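Local structure of tRNA (adenine(22)-N(1))-methyltransferase (Bacillus subtilis, 6Q56) at residues A139-V144 / V155-A160; D164-G169 / G179-K184. The protein catalyses the S-adenosyl-L-methionine-dependent methylation of N1 of adenosine 22 in tRNA, giving N(1)-methyladenosine. The protein carries 2 engineered substitutions. All coordinates share one frame; numbering follows the deposited sequence.

Contact 1 (A139-V144 / V155-A160)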
loop_
_atom_site.group_PDB
_atom_site.type_symbol
_atom_site.label_atom_id
_atom_site.label_comp_id
_atom_site.label_asym_id
_atom_site.label_seq_id
_atom_site.Cartn_x
_atom_site.Cartn_y
_atom_site.Cartn_z
ATOM N N ALA A 139 -4.135 -10.538 -7.581
ATOM C CA ALA A 139 -3.700 -11.542 -6.647
ATOM C C ALA A 139 -2.527 -10.993 -5.849
ATOM O O ALA A 139 -1.558 -10.502 -6.410
ATOM C CB ALA A 139 -3.291 -12.794 -7.383
ATOM N N LEU A 140 -2.619 -11.079 -4.532
ATOM C CA LEU A 140 -1.544 -10.623 -3.680
ATOM C C LEU A 140 -0.471 -11.675 -3.768
ATOM O O LEU A 140 -0.717 -12.831 -3.465
ATOM C CB LEU A 140 -2.007 -10.493 -2.233
ATOM C CG LEU A 140 -2.627 -9.174 -1.808
ATOM C CD1 LEU A 140 -3.404 -9.363 -0.518
ATOM C CD2 LEU A 140 -1.552 -8.120 -1.646
ATOM N N ILE A 141 0.721 -11.290 -4.179
ATOM C CA ILE A 141 1.791 -12.258 -4.285
ATOM C C ILE A 141 2.727 -12.194 -3.095
ATOM O O ILE A 141 3.506 -13.103 -2.875
ATOM C CB ILE A 141 2.562 -12.126 -5.602
ATOM C CG1 ILE A 141 3.179 -10.740 -5.737
ATOM C CG2 ILE A 141 1.629 -12.404 -6.761
ATOM C CD1 ILE A 141 3.989 -10.580 -6.997
ATOM N N ASP A 142 2.639 -11.123 -2.320
ATOM C CA ASP A 142 3.462 -10.989 -1.126
ATOM C C ASP A 142 3.088 -9.765 -0.323
ATOM O O ASP A 142 2.538 -8.803 -0.838
ATOM C CB ASP A 142 4.953 -10.957 -1.451
ATOM C CG ASP A 142 5.823 -11.303 -0.243
ATOM O OD1 ASP A 142 5.283 -11.750 0.782
ATOM O OD2 ASP A 142 7.046 -11.132 -0.317
ATOM N N GLU A 143 3.409 -9.833 0.957
ATOM C CA GLU A 143 3.158 -8.767 1.895
ATOM C C GLU A 143 4.272 -8.750 2.908
ATOM O O GLU A 143 4.806 -9.786 3.265
ATOM C CB GLU A 143 1.883 -9.016 2.682
ATOM C CG GLU A 143 0.584 -8.937 1.922
ATOM C CD GLU A 143 -0.598 -9.212 2.825
ATOM O OE1 GLU A 143 -0.562 -10.205 3.568
ATOM O OE2 GLU A 143 -1.552 -8.429 2.796
ATOM N N VAL A 144 4.606 -7.567 3.384
ATOM C CA VAL A 144 5.611 -7.428 4.411
ATOM C C VAL A 144 5.139 -6.358 5.373
ATOM O O VAL A 144 4.504 -5.393 4.977
ATOM C CB VAL A 144 6.999 -7.047 3.858
ATOM C CG1 VAL A 144 6.932 -5.776 3.051
ATOM C CG2 VAL A 144 7.982 -6.857 4.992
ATOM N N VAL A 155 3.528 -3.216 3.247
ATOM C CA VAL A 155 3.804 -3.145 1.827
ATOM C C VAL A 155 3.103 -4.313 1.161
ATOM O O VAL A 155 3.352 -5.465 1.482
ATOM C CB VAL A 155 5.308 -3.190 1.528
ATOM C CG1 VAL A 155 5.551 -3.242 0.032
ATOM C CG2 VAL A 155 5.999 -1.987 2.126
ATOM N N LEU A 156 2.210 -3.998 0.236
ATOM C CA LEU A 156 1.449 -5.011 -0.469
ATOM C C LEU A 156 1.907 -5.120 -1.907
ATOM O O LEU A 156 2.107 -4.125 -2.582
ATOM C CB LEU A 156 -0.040 -4.685 -0.422
ATOM C CG LEU A 156 -0.745 -4.913 0.912
ATOM C CD1 LEU A 156 -0.103 -4.109 2.026
ATOM C CD2 LEU A 156 -2.215 -4.582 0.790
ATOM N N VAL A 157 2.066 -6.346 -2.371
ATOM C CA VAL A 157 2.498 -6.595 -3.727
ATOM C C VAL A 157 1.458 -7.432 -4.422
ATOM O O VAL A 157 1.073 -8.481 -3.934
ATOM C CB VAL A 157 3.832 -7.336 -3.764
ATOM C CG1 VAL A 157 4.235 -7.615 -5.196
ATOM C CG2 VAL A 157 4.890 -6.542 -3.026
ATOM N N ALA A 158 1.001 -6.953 -5.564
ATOM C CA ALA A 158 -0.012 -7.657 -6.311
ATOM C C ALA A 158 0.244 -7.650 -7.805
ATOM O O ALA A 158 0.866 -6.752 -8.343
ATOM C CB ALA A 158 -1.372 -7.063 -6.017
ATOM N N GLU A 159 -0.266 -8.686 -8.454
ATOM C CA GLU A 159 -0.163 -8.874 -9.893
ATOM C C GLU A 159 -1.421 -9.595 -10.354
ATOM O O GLU A 159 -2.144 -10.149 -9.538
ATOM C CB GLU A 159 1.059 -9.716 -10.242
ATOM C CG GLU A 159 2.361 -8.947 -10.284
ATOM C CD GLU A 159 3.564 -9.837 -10.503
ATOM O OE1 GLU A 159 3.392 -11.049 -10.693
ATOM O OE2 GLU A 159 4.686 -9.314 -10.485
ATOM N N ALA A 160 -1.695 -9.599 -11.650
ATOM C CA ALA A 160 -2.870 -10.298 -12.121
ATOM C C ALA A 160 -2.709 -11.756 -11.736
ATOM O O ALA A 160 -1.627 -12.312 -11.841
ATOM C CB ALA A 160 -3.031 -10.157 -13.621
#

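Contact 2 (D164-G169 / G179-K184)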
loop_
_atom_site.group_PDB
_atom_site.type_symbol
_atom_site.label_atom_id
_atom_site.label_comp_id
_atom_site.label_asym_id
_atom_site.label_seq_id
_atom_site.Cartn_x
_atom_site.Cartn_y
_atom_site.Cartn_z
ATOM N N ASP A 164 -8.224 -15.434 -4.844
ATOM C CA ASP A 164 -8.485 -16.261 -3.673
ATOM C C ASP A 164 -7.256 -17.009 -3.177
ATOM O O ASP A 164 -7.158 -17.344 -2.009
ATOM C CB ASP A 164 -9.576 -17.281 -3.989
ATOM C CG ASP A 164 -10.959 -16.668 -4.040
ATOM O OD1 ASP A 164 -11.216 -15.707 -3.296
ATOM O OD2 ASP A 164 -11.793 -17.160 -4.821
ATOM N N ALA A 165 -6.331 -17.283 -4.082
ATOM C CA ALA A 165 -5.128 -18.035 -3.747
ATOM C C ALA A 165 -4.456 -17.615 -2.448
ATOM O O ALA A 165 -4.239 -18.428 -1.564
ATOM C CB ALA A 165 -4.132 -17.963 -4.887
ATOM N N ALA A 166 -4.112 -16.342 -2.352
ATOM C CA ALA A 166 -3.431 -15.817 -1.176
ATOM C C ALA A 166 -4.262 -15.952 0.091
ATOM O O ALA A 166 -3.724 -15.959 1.190
ATOM C CB ALA A 166 -3.046 -14.365 -1.395
ATOM N N TYR A 167 -5.572 -16.060 -0.070
ATOM C CA TYR A 167 -6.472 -16.172 1.066
ATOM C C TYR A 167 -6.824 -17.595 1.451
ATOM O O TYR A 167 -7.665 -17.816 2.301
ATOM C CB TYR A 167 -7.737 -15.380 0.798
ATOM C CG TYR A 167 -7.480 -13.908 0.727
ATOM C CD1 TYR A 167 -7.375 -13.157 1.872
ATOM C CD2 TYR A 167 -7.325 -13.274 -0.482
ATOM C CE1 TYR A 167 -7.133 -11.809 1.819
ATOM C CE2 TYR A 167 -7.085 -11.927 -0.550
ATOM C CZ TYR A 167 -6.987 -11.201 0.607
ATOM O OH TYR A 167 -6.747 -9.863 0.553
ATOM N N ASP A 168 -6.179 -18.561 0.828
ATOM C CA ASP A 168 -6.445 -19.944 1.161
ATOM C C ASP A 168 -6.113 -20.167 2.627
ATOM O O ASP A 168 -5.013 -19.876 3.069
ATOM C CB ASP A 168 -5.601 -20.875 0.297
ATOM C CG ASP A 168 -5.694 -22.312 0.733
ATOM O OD1 ASP A 168 -6.743 -22.937 0.514
ATOM O OD2 ASP A 168 -4.712 -22.820 1.293
ATOM N N GLY A 169 -7.073 -20.674 3.381
ATOM C CA GLY A 169 -6.855 -20.948 4.786
ATOM C C GLY A 169 -7.266 -19.857 5.746
ATOM O O GLY A 169 -7.224 -20.062 6.947
ATOM N N GLY A 179 -4.050 -8.834 6.478
ATOM C CA GLY A 179 -3.118 -9.313 5.483
ATOM C C GLY A 179 -3.000 -10.817 5.538
ATOM O O GLY A 179 -2.594 -11.385 6.543
ATOM N N PRO A 180 -3.358 -11.483 4.450
ATOM C CA PRO A 180 -3.282 -12.943 4.410
ATOM C C PRO A 180 -1.872 -13.469 4.632
ATOM O O PRO A 180 -1.690 -14.394 5.400
ATOM C CB PRO A 180 -3.778 -13.290 3.008
ATOM C CG PRO A 180 -3.663 -12.043 2.219
ATOM C CD PRO A 180 -3.803 -10.911 3.170
ATOM N N PHE A 181 -0.892 -12.886 3.961
ATOM C CA PHE A 181 0.486 -13.313 4.114
ATOM C C PHE A 181 0.960 -12.923 5.495
ATOM O O PHE A 181 1.575 -13.711 6.195
ATOM C CB PHE A 181 1.382 -12.655 3.070
ATOM C CG PHE A 181 1.217 -13.214 1.691
ATOM C CD1 PHE A 181 1.919 -14.330 1.301
ATOM C CD2 PHE A 181 0.369 -12.618 0.786
ATOM C CE1 PHE A 181 1.773 -14.848 0.034
ATOM C CE2 PHE A 181 0.217 -13.130 -0.480
ATOM C CZ PHE A 181 0.917 -14.248 -0.858
ATOM N N LEU A 182 0.665 -11.692 5.878
ATOM C CA LEU A 182 1.071 -11.187 7.176
ATOM C C LEU A 182 0.537 -12.076 8.282
ATOM O O LEU A 182 1.233 -12.373 9.237
ATOM C CB LEU A 182 0.603 -9.749 7.355
ATOM C CG LEU A 182 1.179 -8.817 6.297
ATOM C CD1 LEU A 182 0.715 -7.390 6.497
ATOM C CD2 LEU A 182 2.693 -8.903 6.272
ATOM N N ALA A 183 -0.709 -12.496 8.134
ATOM C CA ALA A 183 -1.356 -13.349 9.118
ATOM C C ALA A 183 -0.617 -14.667 9.302
ATOM O O ALA A 183 -0.457 -15.126 10.413
ATOM C CB ALA A 183 -2.801 -13.607 8.731
ATOM N N LYS A 184 -0.172 -15.262 8.203
ATOM C CA LYS A 184 0.552 -16.525 8.248
ATOM C C LYS A 184 1.892 -16.358 8.936
ATOM O O LYS A 184 2.306 -17.199 9.728
ATOM C CB LYS A 184 0.789 -17.062 6.840
ATOM C CG LYS A 184 -0.429 -17.652 6.169
ATOM C CD LYS A 184 -0.027 -18.401 4.915
ATOM C CE LYS A 184 -1.096 -18.331 3.844
ATOM N NZ LYS A 184 -0.586 -18.845 2.546
#

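Contact 1 (A139-V144 / V155-A160)
Val157 O is gripped by two successive amides of the facing strand: Ile141 N at 2.8 Å, tilted 26° from the carbonyl plane, and Asp142 N, which adds a weak bond of 3.5 Å to Val157 O. Two residues thus face one, a classic beta bulge, and the antiparallel register slips by a residue between the Leu140-Ala158 and Asp142-Val157 pairs. Ala139 and Glu159 exchange both their backbone bonds on one side of the bulge, as do Val144 and Val155 on the other, while Val157 N reaches Asp142 O at 2.9 Å. The bulge also redirects Ile141. With its CG1 between the backbone N and the carbonyl carbon (chi1 60°), the side chain slants across Val157, and CG1 presses on Val157 CG1 at a tight 3.3 Å. Its CD1 carries on to the carboxylate carbon of Glu159, 3.6 Å from Glu159 CD, beside the salt bridge from Glu159 OE2 to Arg117. On the face shared by Leu140, Leu156 and Glu143, Leu140 CD2 lies 3.9 Å from Leu156 CB. The extended Glu143 runs alongside Leu156, pointing the same way, and its OE2 pairs with Arg130 of helix 127-135. The whole is a bulged beta hairpin, its strands 139-148 and 151-159 forming the antiparallel end of a Rossmann-like methyltransferase sheet of order 3-2-1-4-5-7-6, with 139-148 outermost.

Contact 2 (D164-G169 / G179-K184)
Pro180 sets its CG over one face of the Tyr167 ring, 3.9 Å from the centroid and 28° off the normal, a CH-pi contact, while the rest of its ring trails past the margin. The nearest ring atom is Tyr167 CE1, 3.5 Å from Pro180 CG. Although the CB of Tyr167 heads away from helix 180-185, its CG is turned to the side opposite the carbonyl carbon (chi1 -66°), and this swings the phenol back so that the flank from CD1 to OH runs past the proline. Pro180 has a second neighbour in the backbone: its CB sits 3.2 Å from Ala166 O. Here a short 3-10 turn, residues 165-167 in the loop after strand 151-159, abuts the first turn of a helix whose N-cap is Gly179; Ala183 N bonds back to Gly179 O at 2.7 Å. Ala166 CB meets the far end of the Phe181 ring obliquely, with CE2 of Phe181 at 3.6 Å. That ring comes back toward the loop from a CB directed to the side, its CG opposite the carbonyl carbon and beside the backbone N (chi1 -74°). On the solvent side, Lys184 stretches its aliphatic chain toward the loop, bringing CE 4.3 Å from Asp168 O. Its charged end stays short of an ion pair, NZ of Lys184 being 5.9 Å from Asp168 OD2. The Tyr167 side chain also touches Leu172 and Met176 of helix 172-178.

Contact 1 closes before contact 2 opens along the chain, and their centres lie 10 Å apart. Glu143 makes the polar part of the join: its OE1 sits at the start of helix 180-185, receiving a probable hydrogen bond from Leu182 N at 3.0 Å and a weak one from Phe181 N. The negative carboxylate at this helix end would suit the helix dipole, and Arg130, which also touches Tyr167 and Pro180, lies against both contacts. Leu140 packs against Ala166, Tyr167, Pro180 and Phe181, so the edge strand 139-148 meets both segments of contact 2. The bound nickel ion, held by His125 and His128, is about 12 Å from the Leu156 side chain.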